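Local coordinates for protein NAD-dependent epimerase/dehydratase (Bacteroides thetaiotaomicron, PDB 3DHN) that probably works as an NAD(P)-dependent oxidoreductase or epimerase of the short-chain dehydrogenase type, built on a Rossmann fold, with its substrate not established, at residues A[7-12]-A[18-23]; A[23-28]-A[41-46]; A[36-41]-A[50-55]; A[68-73]-A[203-208]; A[94-99]-A[153-158]. All blocks are in the same frame, centred on the assembly; numbering follows the deposited sequence.

Contact 1. Residues A[7-12]-A[18-23]; sequences IVLIGA and SALLNE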
# COMPACT_ATOMS: atom_id res chain seq x y z
N ILE A 7 1.85 -15.27 -1.07
CA ILE A 7 2.25 -13.87 -1.04
C ILE A 7 3.02 -13.49 0.22
O ILE A 7 2.94 -14.17 1.25
CB ILE A 7 1.01 -12.92 -1.12
CG1 ILE A 7 0.22 -12.97 0.19
CG2 ILE A 7 0.10 -13.34 -2.26
CD1 ILE A 7 -0.98 -12.04 0.22
N VAL A 8 3.76 -12.39 0.12
CA VAL A 8 4.52 -11.85 1.23
C VAL A 8 3.95 -10.47 1.52
O VAL A 8 3.72 -9.68 0.60
CB VAL A 8 6.00 -11.69 0.89
CG1 VAL A 8 6.76 -11.23 2.13
CG2 VAL A 8 6.56 -12.99 0.35
N LEU A 9 3.71 -10.18 2.80
CA LEU A 9 3.17 -8.88 3.20
C LEU A 9 4.24 -8.21 4.06
O LEU A 9 4.49 -8.63 5.19
CB LEU A 9 1.89 -9.07 4.01
CG LEU A 9 0.75 -8.05 3.91
CD1 LEU A 9 -0.16 -8.25 5.11
CD2 LEU A 9 1.26 -6.62 3.87
N ILE A 10 4.88 -7.18 3.51
CA ILE A 10 5.92 -6.46 4.24
C ILE A 10 5.31 -5.31 5.05
O ILE A 10 4.63 -4.43 4.50
CB ILE A 10 6.99 -5.92 3.28
CG1 ILE A 10 7.71 -7.10 2.60
CG2 ILE A 10 7.99 -5.05 4.04
CD1 ILE A 10 8.73 -6.69 1.56
N GLY A 11 5.56 -5.33 6.36
CA GLY A 11 5.02 -4.30 7.23
C GLY A 11 3.60 -4.65 7.59
O GLY A 11 2.70 -3.79 7.55
N ALA A 12 3.38 -5.91 7.94
CA ALA A 12 2.06 -6.41 8.31
C ALA A 12 1.64 -5.97 9.70
O ALA A 12 1.15 -6.78 10.49
CB ALA A 12 2.03 -7.94 8.20
N SER A 18 -2.31 -4.57 9.35
CA SER A 18 -3.12 -5.58 10.02
C SER A 18 -4.40 -5.84 9.22
O SER A 18 -4.82 -6.99 9.08
CB SER A 18 -3.49 -5.12 11.44
OG SER A 18 -2.31 -4.84 12.18
N ALA A 19 -5.01 -4.78 8.70
CA ALA A 19 -6.23 -4.92 7.90
C ALA A 19 -5.97 -5.77 6.65
O ALA A 19 -6.83 -6.55 6.23
CB ALA A 19 -6.76 -3.55 7.50
N LEU A 20 -4.78 -5.61 6.05
CA LEU A 20 -4.41 -6.36 4.85
C LEU A 20 -4.13 -7.83 5.20
O LEU A 20 -4.48 -8.74 4.45
CB LEU A 20 -3.16 -5.74 4.21
CG LEU A 20 -3.34 -4.39 3.52
CD1 LEU A 20 -1.98 -3.71 3.31
CD2 LEU A 20 -4.07 -4.59 2.21
N LEU A 21 -3.51 -8.04 6.35
CA LEU A 21 -3.18 -9.38 6.82
C LEU A 21 -4.43 -10.24 7.01
O LEU A 21 -4.49 -11.36 6.51
CB LEU A 21 -2.40 -9.28 8.14
CG LEU A 21 -1.87 -10.57 8.77
CD1 LEU A 21 -1.06 -11.35 7.75
CD2 LEU A 21 -1.00 -10.21 9.97
N ASN A 22 -5.41 -9.71 7.73
CA ASN A 22 -6.66 -10.42 7.99
C ASN A 22 -7.51 -10.62 6.73
O ASN A 22 -8.08 -11.70 6.53
CB ASN A 22 -7.47 -9.66 9.05
CG ASN A 22 -6.78 -9.66 10.41
OD1 ASN A 22 -6.57 -8.60 11.02
ND2 ASN A 22 -6.43 -10.84 10.89
N GLU A 23 -7.58 -9.60 5.89
CA GLU A 23 -8.36 -9.69 4.65
C GLU A 23 -7.81 -10.76 3.70
O GLU A 23 -8.57 -11.46 3.05
CB GLU A 23 -8.37 -8.33 3.95
CG GLU A 23 -9.08 -8.30 2.60
CD GLU A 23 -10.59 -8.36 2.71
OE1 GLU A 23 -11.13 -7.93 3.75
OE2 GLU A 23 -11.25 -8.80 1.75
O HOH W 1 -0.55 -7.17 12.71
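Leu9 carries the apolar part of this contact, reaching from strand 6-10 into the side of helix 14-25. Its CD1 methyl lies against the helix backbone, 3.6 Å from both N and CA of Leu21, and also touches two side-chain roots: Leu20 CB at 4.0 Å and Leu21 CB at 3.9 Å. One methyl therefore sits where two successive residues of the helix meet. Leu21 returns the contact further along. With CG anti to the backbone N (chi1 -176°), its side chain is turned so that CD2 comes to Ala12, 4.2 Å from CB and 4.1 Å from O.

The polar link is indirect. A water donates to Ala12 O at 2.8 Å and to Ser18 OG at 3.0 Å, bridging the loop after the strand to the helix. Ser18 OG is hydrogen-bonded as well to Gly14 O, one turn back, so the hydroxyl is gripped from within its own helix and by the water.

The glycine-rich turn that begins at Gly11 leads from the strand into helix 14-25; in Rossmann enzymes this place commonly receives the cofactor diphosphate. Strand 6-10, helix 14-25 and strand 30-34 form the first beta-alpha-beta unit. Leu21 also packs on Ala33 of strand 30-34, and Leu20 on Met201 of helix 194-206, while strand 6-10 pairs with strands 30-34 and 70-73.

Contact 2. Residues A[23-28]-A[41-46]; sequences EALNRG and IKIENE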
# COMPACT_ATOMS: atom_id res chain seq x y z
N GLU A 23 -7.58 -9.60 5.89
CA GLU A 23 -8.36 -9.69 4.65
C GLU A 23 -7.81 -10.76 3.70
O GLU A 23 -8.57 -11.46 3.05
CB GLU A 23 -8.37 -8.33 3.95
CG GLU A 23 -9.08 -8.30 2.60
CD GLU A 23 -10.59 -8.36 2.71
OE1 GLU A 23 -11.13 -7.93 3.75
OE2 GLU A 23 -11.25 -8.80 1.75
N ALA A 24 -6.49 -10.88 3.63
CA ALA A 24 -5.87 -11.88 2.75
C ALA A 24 -6.05 -13.31 3.26
O ALA A 24 -6.30 -14.23 2.47
CB ALA A 24 -4.39 -11.57 2.59
N LEU A 25 -5.92 -13.51 4.57
CA LEU A 25 -6.08 -14.85 5.12
C LEU A 25 -7.54 -15.30 4.99
O LEU A 25 -7.81 -16.44 4.64
CB LEU A 25 -5.66 -14.88 6.60
CG LEU A 25 -4.17 -14.62 6.86
CD1 LEU A 25 -3.96 -14.33 8.34
CD2 LEU A 25 -3.35 -15.84 6.41
N ASN A 26 -8.46 -14.38 5.26
CA ASN A 26 -9.89 -14.68 5.17
C ASN A 26 -10.32 -15.09 3.76
O ASN A 26 -11.39 -15.68 3.58
CB ASN A 26 -10.72 -13.46 5.59
CG ASN A 26 -10.72 -13.23 7.10
OD1 ASN A 26 -11.34 -12.29 7.59
ND2 ASN A 26 -10.02 -14.09 7.83
N ARG A 27 -9.49 -14.78 2.77
CA ARG A 27 -9.84 -15.11 1.40
C ARG A 27 -9.03 -16.24 0.78
O ARG A 27 -8.98 -16.39 -0.45
CB ARG A 27 -9.80 -13.83 0.55
CG ARG A 27 -10.96 -12.89 0.89
CD ARG A 27 -10.80 -11.48 0.33
NE ARG A 27 -10.97 -11.42 -1.12
CZ ARG A 27 -11.05 -10.28 -1.82
NH1 ARG A 27 -10.98 -9.11 -1.19
NH2 ARG A 27 -11.20 -10.31 -3.13
N GLY A 28 -8.40 -17.03 1.64
CA GLY A 28 -7.67 -18.20 1.18
C GLY A 28 -6.23 -18.10 0.75
O GLY A 28 -5.70 -19.05 0.19
N ILE A 41 1.56 -10.03 17.05
CA ILE A 41 0.62 -10.83 16.26
C ILE A 41 0.27 -12.14 16.96
O ILE A 41 1.15 -12.97 17.23
CB ILE A 41 1.21 -11.15 14.86
CG1 ILE A 41 1.34 -9.86 14.05
CG2 ILE A 41 0.33 -12.16 14.15
CD1 ILE A 41 2.13 -10.02 12.77
N LYS A 42 -1.01 -12.34 17.22
CA LYS A 42 -1.48 -13.56 17.88
C LYS A 42 -2.43 -14.35 16.99
O LYS A 42 -3.18 -15.19 17.47
CB LYS A 42 -2.19 -13.22 19.20
CG LYS A 42 -1.33 -12.46 20.20
CD LYS A 42 -0.03 -13.20 20.51
CE LYS A 42 0.78 -12.47 21.59
NZ LYS A 42 2.20 -12.95 21.64
N ILE A 43 -2.40 -14.07 15.69
CA ILE A 43 -3.26 -14.79 14.75
C ILE A 43 -2.80 -16.23 14.65
O ILE A 43 -1.60 -16.51 14.54
CB ILE A 43 -3.23 -14.13 13.36
CG1 ILE A 43 -3.98 -12.80 13.40
CG2 ILE A 43 -3.85 -15.07 12.33
CD1 ILE A 43 -3.98 -12.05 12.09
N GLU A 44 -3.76 -17.15 14.68
CA GLU A 44 -3.47 -18.57 14.61
C GLU A 44 -4.12 -19.11 13.33
O GLU A 44 -5.34 -19.13 13.21
CB GLU A 44 -4.03 -19.26 15.85
CG GLU A 44 -3.41 -20.59 16.19
CD GLU A 44 -3.86 -21.08 17.56
OE1 GLU A 44 -3.43 -20.49 18.58
OE2 GLU A 44 -4.64 -22.06 17.61
N ASN A 45 -3.28 -19.54 12.39
CA ASN A 45 -3.75 -20.05 11.10
C ASN A 45 -2.61 -20.78 10.40
O ASN A 45 -1.48 -20.28 10.34
CB ASN A 45 -4.25 -18.86 10.26
CG ASN A 45 -4.49 -19.21 8.81
OD1 ASN A 45 -3.56 -19.56 8.08
ND2 ASN A 45 -5.73 -19.11 8.37
N GLU A 46 -2.89 -21.96 9.86
CA GLU A 46 -1.85 -22.75 9.20
C GLU A 46 -1.33 -22.15 7.89
O GLU A 46 -0.31 -22.59 7.36
CB GLU A 46 -2.33 -24.18 8.95
CG GLU A 46 -3.42 -24.30 7.90
CD GLU A 46 -3.51 -25.70 7.33
OE1 GLU A 46 -2.73 -26.58 7.77
OE2 GLU A 46 -4.35 -25.93 6.43
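Leu25 meets Ile43 and Asn45 just before a Schellman motif closes helix 14-25, with Gly28 at positive phi as its C-prime residue. The motif is made by Gly28 N bonding to Leu25 O at 3.1 Å and by Phe29 N bonding to Ala24 O. The chain is thereby turned out of the helix toward strand 30-34, the second strand of the Rossmann sheet.

The packed part is small and rests on the two methyls of Leu25. CD1 meets Ile43 CG2 tip to tip at 4.1 Å, while CD2 lies beside Asn45. The CG of Leu25 stands anti to the carbonyl carbon (chi1 -66°), a torsion that lets the forked end reach the loop of 41-46, which has no regular structure here. Ile43 extends the patch back along the same helix by touching Leu21 and Asn22, and Leu25 also leans on Val31.

The rest is loose: Glu44 and Glu46 lie at the surface, as does Asn26. Charged groups of the helix end work on another side, toward helix 194-206. There Arg27 NH1 donates to Glu23 OE2 at 3.0 Å, with an N-H...O angle of 161°; the donor comes to the anti side of the oxygen, slightly out of the carboxylate plane, and the oxygen lies close to the guanidinium plane. Arg27 NH2 also pairs with Asp203, and Glu23 OE1 with Arg171, so both charges have second partners.

The Asn45 side chain runs alongside that of Leu25, pointing the other way; its OD1, hydrogen-bonded to His47 N, rests 4.1 Å from Leu25 CD2.

Contact 3. Residues A[36-41]-A[50-55]; sequences RHPEKI and VKKADV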
# COMPACT_ATOMS: atom_id res chain seq x y z
N ARG A 36 8.41 -6.01 12.52
CA ARG A 36 9.51 -5.76 13.44
C ARG A 36 9.28 -6.43 14.79
O ARG A 36 10.23 -6.81 15.47
CB ARG A 36 9.72 -4.26 13.68
CG ARG A 36 10.69 -3.59 12.72
CD ARG A 36 10.95 -2.14 13.13
NE ARG A 36 11.68 -1.40 12.11
CZ ARG A 36 12.05 -0.12 12.22
NH1 ARG A 36 11.75 0.56 13.31
NH2 ARG A 36 12.70 0.48 11.23
N HIS A 37 8.01 -6.57 15.18
CA HIS A 37 7.65 -7.16 16.46
C HIS A 37 6.62 -8.28 16.30
O HIS A 37 5.41 -8.06 16.39
CB HIS A 37 7.08 -6.08 17.38
CG HIS A 37 8.01 -4.93 17.61
ND1 HIS A 37 9.07 -4.99 18.48
CD2 HIS A 37 8.03 -3.68 17.08
CE1 HIS A 37 9.71 -3.84 18.49
NE2 HIS A 37 9.10 -3.02 17.65
N PRO A 38 7.10 -9.52 16.07
CA PRO A 38 6.24 -10.69 15.89
C PRO A 38 5.30 -10.92 17.08
O PRO A 38 4.18 -11.41 16.92
CB PRO A 38 7.24 -11.83 15.72
CG PRO A 38 8.44 -11.15 15.13
CD PRO A 38 8.52 -9.88 15.94
N GLU A 39 5.79 -10.57 18.27
CA GLU A 39 5.03 -10.73 19.50
C GLU A 39 3.65 -10.08 19.45
O GLU A 39 2.71 -10.56 20.08
CB GLU A 39 5.82 -10.17 20.68
CG GLU A 39 6.25 -8.71 20.50
CD GLU A 39 7.68 -8.56 20.01
OE1 GLU A 39 8.07 -9.24 19.03
OE2 GLU A 39 8.43 -7.75 20.60
N LYS A 40 3.52 -8.98 18.71
CA LYS A 40 2.23 -8.29 18.63
C LYS A 40 1.15 -9.05 17.86
O LYS A 40 -0.03 -8.75 17.99
CB LYS A 40 2.40 -6.91 18.00
CG LYS A 40 3.36 -6.01 18.74
CD LYS A 40 3.18 -4.58 18.27
CE LYS A 40 4.21 -3.64 18.87
NZ LYS A 40 3.93 -2.24 18.46
N ILE A 41 1.56 -10.03 17.05
CA ILE A 41 0.62 -10.83 16.26
C ILE A 41 0.27 -12.14 16.96
O ILE A 41 1.15 -12.97 17.23
CB ILE A 41 1.21 -11.15 14.86
CG1 ILE A 41 1.34 -9.86 14.05
CG2 ILE A 41 0.33 -12.16 14.15
CD1 ILE A 41 2.13 -10.02 12.77
N VAL A 50 5.16 -15.91 10.21
CA VAL A 50 5.59 -14.60 10.69
C VAL A 50 7.11 -14.54 10.69
O VAL A 50 7.77 -15.41 11.26
CB VAL A 50 5.07 -14.32 12.11
CG1 VAL A 50 5.44 -12.90 12.54
CG2 VAL A 50 3.56 -14.53 12.16
N LYS A 51 7.68 -13.52 10.07
CA LYS A 51 9.13 -13.39 10.00
C LYS A 51 9.63 -11.97 10.22
O LYS A 51 8.91 -11.00 9.97
CB LYS A 51 9.64 -13.88 8.64
CG LYS A 51 9.47 -15.37 8.36
CD LYS A 51 10.13 -15.73 7.02
CE LYS A 51 10.11 -17.23 6.75
NZ LYS A 51 8.75 -17.75 6.42
N LYS A 52 10.87 -11.87 10.68
CA LYS A 52 11.54 -10.59 10.89
C LYS A 52 12.52 -10.38 9.75
O LYS A 52 13.18 -11.32 9.31
CB LYS A 52 12.33 -10.57 12.21
CG LYS A 52 11.51 -10.25 13.44
CD LYS A 52 12.36 -10.24 14.72
CE LYS A 52 13.36 -9.08 14.72
NZ LYS A 52 14.10 -8.98 16.02
N ALA A 53 12.61 -9.15 9.27
CA ALA A 53 13.54 -8.83 8.19
C ALA A 53 13.97 -7.38 8.31
O ALA A 53 13.22 -6.54 8.80
CB ALA A 53 12.88 -9.08 6.84
N ASP A 54 15.19 -7.09 7.87
CA ASP A 54 15.69 -5.72 7.91
C ASP A 54 15.32 -5.06 6.58
O ASP A 54 16.09 -5.09 5.62
CB ASP A 54 17.21 -5.71 8.07
CG ASP A 54 17.74 -4.35 8.44
OD1 ASP A 54 17.21 -3.35 7.91
OD2 ASP A 54 18.68 -4.27 9.25
N VAL A 55 14.13 -4.47 6.54
CA VAL A 55 13.63 -3.83 5.33
C VAL A 55 14.63 -2.89 4.65
O VAL A 55 14.48 -2.60 3.46
CB VAL A 55 12.30 -3.08 5.63
CG1 VAL A 55 12.50 -1.58 5.50
CG2 VAL A 55 11.21 -3.55 4.69
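Arg36 and Lys52 bring their CA atoms to 5.8 Å and Pro38 and Val50 to 6.5 Å, so the two backbones run past each other in opposite senses, with contacts made largely through side chains. Pro38 is the centre of the contact. Its CB lies 3.8 Å from Val50 CG1, and its CG packs 3.6 Å from Lys52 CG, where the lysine chain crosses the proline ring at about a right angle. Bent at chi3 (67°), that chain carries CE to within 3.9 Å of Arg36 O, with the aliphatic carbons doing the touching. Val50 CG1, anti to the backbone N, also faces Ile41 CD1 at a looser 4.4 Å.

Segment 50-55 continues from strand 48-51, an outermost strand of the Rossmann sheet, where Lys51 pairs through its backbone with Ala33 and Val35. Segment 36-41 follows strand 30-34; in relatives the loop at this point commonly borders the adenosine ribose of the cofactor. It includes a short 3-10 turn, 38-40, in which Ile41 N bonds to Pro38 O at 3.0 Å. Val35 is touched by both Ile41 and Val50.

Contact 4. Residues A[68-73]-A[203-208]; sequences ADAVIS and DELEHP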
# COMPACT_ATOMS: atom_id res chain seq x y z
N ALA A 68 7.59 -16.35 -3.82
CA ALA A 68 6.26 -15.76 -3.74
C ALA A 68 5.68 -15.46 -5.12
O ALA A 68 6.41 -15.17 -6.07
CB ALA A 68 6.31 -14.49 -2.90
N ASP A 69 4.36 -15.55 -5.22
CA ASP A 69 3.64 -15.26 -6.45
C ASP A 69 3.52 -13.74 -6.60
O ASP A 69 3.49 -13.21 -7.71
CB ASP A 69 2.24 -15.90 -6.41
CG ASP A 69 2.28 -17.43 -6.36
OD1 ASP A 69 1.22 -18.05 -6.16
OD2 ASP A 69 3.38 -18.02 -6.53
N ALA A 70 3.45 -13.04 -5.47
CA ALA A 70 3.35 -11.58 -5.45
C ALA A 70 3.73 -11.04 -4.07
O ALA A 70 3.70 -11.76 -3.07
CB ALA A 70 1.93 -11.13 -5.80
N VAL A 71 4.09 -9.76 -4.04
CA VAL A 71 4.48 -9.10 -2.80
C VAL A 71 3.71 -7.80 -2.62
O VAL A 71 3.58 -7.02 -3.56
CB VAL A 71 5.99 -8.77 -2.77
CG1 VAL A 71 6.32 -7.86 -1.58
CG2 VAL A 71 6.81 -10.05 -2.69
N ILE A 72 3.20 -7.58 -1.42
CA ILE A 72 2.49 -6.36 -1.08
C ILE A 72 3.29 -5.71 0.04
O ILE A 72 3.64 -6.38 1.01
CB ILE A 72 1.07 -6.63 -0.54
CG1 ILE A 72 0.22 -7.34 -1.59
CG2 ILE A 72 0.41 -5.31 -0.11
CD1 ILE A 72 -1.13 -7.82 -1.05
N SER A 73 3.59 -4.42 -0.09
CA SER A 73 4.33 -3.73 0.94
C SER A 73 3.52 -2.60 1.58
O SER A 73 3.02 -1.71 0.87
CB SER A 73 5.63 -3.15 0.39
OG SER A 73 6.29 -2.38 1.38
N ASP A 203 -8.60 -7.38 -3.72
CA ASP A 203 -9.37 -7.58 -4.96
C ASP A 203 -8.42 -7.41 -6.16
O ASP A 203 -8.51 -8.17 -7.13
CB ASP A 203 -10.49 -6.54 -5.08
CG ASP A 203 -11.74 -6.92 -4.32
OD1 ASP A 203 -11.75 -7.98 -3.66
OD2 ASP A 203 -12.72 -6.15 -4.39
N GLU A 204 -7.54 -6.41 -6.08
CA GLU A 204 -6.57 -6.14 -7.15
C GLU A 204 -5.55 -7.27 -7.24
O GLU A 204 -5.08 -7.63 -8.32
CB GLU A 204 -5.86 -4.80 -6.90
CG GLU A 204 -4.81 -4.40 -7.94
CD GLU A 204 -5.34 -4.39 -9.37
OE1 GLU A 204 -6.53 -4.08 -9.58
OE2 GLU A 204 -4.55 -4.69 -10.30
N LEU A 205 -5.23 -7.85 -6.09
CA LEU A 205 -4.30 -8.96 -6.01
C LEU A 205 -4.92 -10.22 -6.63
O LEU A 205 -4.29 -10.91 -7.43
CB LEU A 205 -3.95 -9.24 -4.56
CG LEU A 205 -3.17 -10.53 -4.27
CD1 LEU A 205 -1.71 -10.35 -4.63
CD2 LEU A 205 -3.32 -10.88 -2.80
N GLU A 206 -6.16 -10.51 -6.24
CA GLU A 206 -6.86 -11.69 -6.73
C GLU A 206 -7.31 -11.61 -8.19
O GLU A 206 -7.20 -12.58 -8.93
CB GLU A 206 -8.06 -11.97 -5.82
CG GLU A 206 -8.80 -13.27 -6.11
CD GLU A 206 -9.92 -13.52 -5.11
OE1 GLU A 206 -9.64 -13.95 -3.97
OE2 GLU A 206 -11.09 -13.28 -5.47
N HIS A 207 -7.83 -10.45 -8.60
CA HIS A 207 -8.28 -10.25 -9.98
C HIS A 207 -7.69 -8.95 -10.53
O HIS A 207 -8.32 -7.90 -10.52
CB HIS A 207 -9.81 -10.17 -10.05
CG HIS A 207 -10.50 -11.44 -9.67
ND1 HIS A 207 -10.19 -12.65 -10.24
CD2 HIS A 207 -11.49 -11.68 -8.78
CE1 HIS A 207 -10.96 -13.59 -9.73
NE2 HIS A 207 -11.76 -13.03 -8.84
N PRO A 208 -6.45 -9.02 -11.03
CA PRO A 208 -5.74 -7.86 -11.59
C PRO A 208 -6.47 -7.03 -12.65
O PRO A 208 -6.94 -7.56 -13.66
CB PRO A 208 -4.46 -8.49 -12.15
CG PRO A 208 -4.22 -9.63 -11.22
CD PRO A 208 -5.59 -10.22 -11.06
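Leu205 of helix 194-206 spans two residues of strand 70-73, giving one methyl to each. The apolar interaction consists of just these two pairs: CD1 touches Ala70 CB at 3.9 Å, and CD2 touches Ile72 CD1 at 4.1 Å. Ala70 and Ile72 are alternate residues of the strand and point to the helix, whereas Val71 between them points to the other face of the sheet. The leucine CG is anti to its backbone N (chi1 169°), which directs the fork at the strand, and the side chains of Ile72 and Leu205 pass at a slant. All three residues are buried.

Polar interactions lie to the side of this group and involve other parts of the chain. Glu204 OE2 forms a salt bridge with Arg106 and accepts from the backbone N atoms of Lys209 and His210, so the carboxylate ties the end of the helix to the chain that follows it; Asp69 OD1 accepts from the N atoms of Lys5 and Lys6. Where the helix stops, His207 N still bonds to Asp203 O at 2.8 Å, although His207 itself has left helical angles.

Helix 194-206 thus covers one face of the main sheet, over its parallel strands, with Leu205 also touching Ile7 of strand 6-10. Strand 70-73 lies between strands 6-10 and 106-110, and on its other face Val71 meets Val99 of helix 87-101.

Contact 5. Residues A[94-99]-A[153-158]; sequences TIIDGV and KEIDWV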
# COMPACT_ATOMS: atom_id res chain seq x y z
N THR A 94 15.03 0.20 -1.76
CA THR A 94 15.61 -1.08 -1.37
C THR A 94 14.57 -2.19 -1.41
O THR A 94 14.86 -3.32 -1.79
CB THR A 94 16.21 -1.01 0.05
OG1 THR A 94 17.26 -0.04 0.08
CG2 THR A 94 16.78 -2.37 0.46
N ILE A 95 13.34 -1.87 -1.02
CA ILE A 95 12.26 -2.85 -1.01
C ILE A 95 11.90 -3.35 -2.41
O ILE A 95 11.88 -4.55 -2.65
CB ILE A 95 11.00 -2.28 -0.32
CG1 ILE A 95 11.28 -2.09 1.17
CG2 ILE A 95 9.82 -3.23 -0.53
CD1 ILE A 95 10.17 -1.35 1.93
N ILE A 96 11.61 -2.42 -3.32
CA ILE A 96 11.22 -2.82 -4.67
C ILE A 96 12.37 -3.51 -5.40
O ILE A 96 12.16 -4.43 -6.18
CB ILE A 96 10.70 -1.62 -5.51
CG1 ILE A 96 10.13 -2.12 -6.83
CG2 ILE A 96 11.83 -0.62 -5.76
CD1 ILE A 96 9.26 -1.11 -7.56
N ASP A 97 13.59 -3.06 -5.14
CA ASP A 97 14.75 -3.68 -5.78
C ASP A 97 14.99 -5.06 -5.17
O ASP A 97 15.50 -5.96 -5.84
CB ASP A 97 15.98 -2.79 -5.64
CG ASP A 97 15.86 -1.51 -6.44
OD1 ASP A 97 15.15 -1.52 -7.47
OD2 ASP A 97 16.48 -0.50 -6.06
N GLY A 98 14.62 -5.23 -3.91
CA GLY A 98 14.80 -6.53 -3.27
C GLY A 98 13.79 -7.49 -3.86
O GLY A 98 14.08 -8.67 -4.05
N VAL A 99 12.60 -6.98 -4.14
CA VAL A 99 11.53 -7.79 -4.71
C VAL A 99 11.86 -8.21 -6.15
O VAL A 99 11.56 -9.34 -6.56
CB VAL A 99 10.18 -7.02 -4.69
CG1 VAL A 99 9.13 -7.80 -5.44
CG2 VAL A 99 9.74 -6.79 -3.25
N LYS A 153 9.99 -0.34 -15.29
CA LYS A 153 9.35 -1.18 -16.30
C LYS A 153 9.72 -2.65 -16.12
O LYS A 153 9.22 -3.51 -16.84
CB LYS A 153 9.75 -0.74 -17.71
CG LYS A 153 9.19 0.61 -18.14
CD LYS A 153 9.26 0.77 -19.65
CE LYS A 153 8.62 2.07 -20.11
NZ LYS A 153 9.35 3.27 -19.62
N GLU A 154 10.60 -2.93 -15.17
CA GLU A 154 11.04 -4.30 -14.97
C GLU A 154 10.24 -5.14 -13.98
O GLU A 154 10.69 -6.19 -13.54
CB GLU A 154 12.53 -4.30 -14.61
CG GLU A 154 13.38 -3.53 -15.63
CD GLU A 154 14.87 -3.73 -15.46
OE1 GLU A 154 15.39 -4.78 -15.91
OE2 GLU A 154 15.53 -2.85 -14.87
N ILE A 155 9.05 -4.66 -13.63
CA ILE A 155 8.16 -5.39 -12.74
C ILE A 155 6.75 -4.83 -12.91
O ILE A 155 6.58 -3.68 -13.31
CB ILE A 155 8.58 -5.27 -11.25
CG1 ILE A 155 7.78 -6.26 -10.40
CG2 ILE A 155 8.36 -3.84 -10.75
CD1 ILE A 155 8.29 -6.37 -8.97
N ASP A 156 5.73 -5.64 -12.63
CA ASP A 156 4.36 -5.14 -12.73
C ASP A 156 3.98 -4.57 -11.37
O ASP A 156 3.55 -5.30 -10.47
CB ASP A 156 3.40 -6.26 -13.15
CG ASP A 156 1.95 -5.78 -13.19
OD1 ASP A 156 1.73 -4.55 -13.21
OD2 ASP A 156 1.04 -6.63 -13.22
N TRP A 157 4.15 -3.26 -11.22
CA TRP A 157 3.84 -2.58 -9.96
C TRP A 157 2.50 -1.88 -9.98
O TRP A 157 1.98 -1.52 -11.03
CB TRP A 157 4.93 -1.55 -9.64
CG TRP A 157 5.08 -0.47 -10.69
CD1 TRP A 157 5.84 -0.54 -11.82
CD2 TRP A 157 4.43 0.81 -10.73
NE1 TRP A 157 5.71 0.62 -12.56
CE2 TRP A 157 4.85 1.46 -11.91
CE3 TRP A 157 3.53 1.46 -9.87
CZ2 TRP A 157 4.40 2.74 -12.25
CZ3 TRP A 157 3.09 2.73 -10.22
CH2 TRP A 157 3.52 3.36 -11.40
N VAL A 158 1.96 -1.67 -8.79
CA VAL A 158 0.69 -0.97 -8.61
C VAL A 158 0.83 -0.15 -7.33
O VAL A 158 1.15 -0.70 -6.27
CB VAL A 158 -0.50 -1.95 -8.47
CG1 VAL A 158 -1.79 -1.18 -8.26
CG2 VAL A 158 -0.63 -2.82 -9.71
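The indole of Trp157, the one ring in the two segments, is led away from helix 87-101 and leaves Ile155 to meet Ile96 and Val99. It is taken up instead by helix 135-149, where it touches Tyr145 and Leu149, while its NE1 is hydrogen-bonded to Glu152 O. Its chi1 of 60° goes with this turn away, since the bond from its backbone does start toward the helix.

Ile155 packs through both branches. CD1, at the end of the longer arm, comes 3.9 Å from Val99 CG1, the two side chains crossing at about a right angle. CG2 reaches Ile96 CD1 at 4.3 Å, a looser touch. With CG1 anti to the backbone N (chi1 -169°), the longer arm is extended toward the helix, and CG2 takes the position between the backbone N and the carbonyl carbon.

Ile155 stands just before strand 156-161 in the Rossmann sheet, one face of which is covered here by helix 87-101. Both sides meet again on Phe107 of strand 106-110, which is touched by Ile96 and Ile155.

Overall arrangement
Contacts 1, 3, 4 and 5 all reach the same mixed sheet, and contacts 1 and 2 share helix 14-25 and Glu23. Contacts 2 and 3 share Ile41 and cross along the chain; contact 1 precedes both, and contact 5 lies nested within the long loop that contact 4 closes. Centres are about 9 Å apart for contacts 1 and 2 and about 25 Å for contacts 2 and 5. Helices 14-25 and 194-206 pack on one face of the sheet and helix 87-101 on the other, so strand 70-73 connects contact 4 to contact 5. Together they describe a three-layered Rossmann fold, consistent with an NAD(P)-binding enzyme.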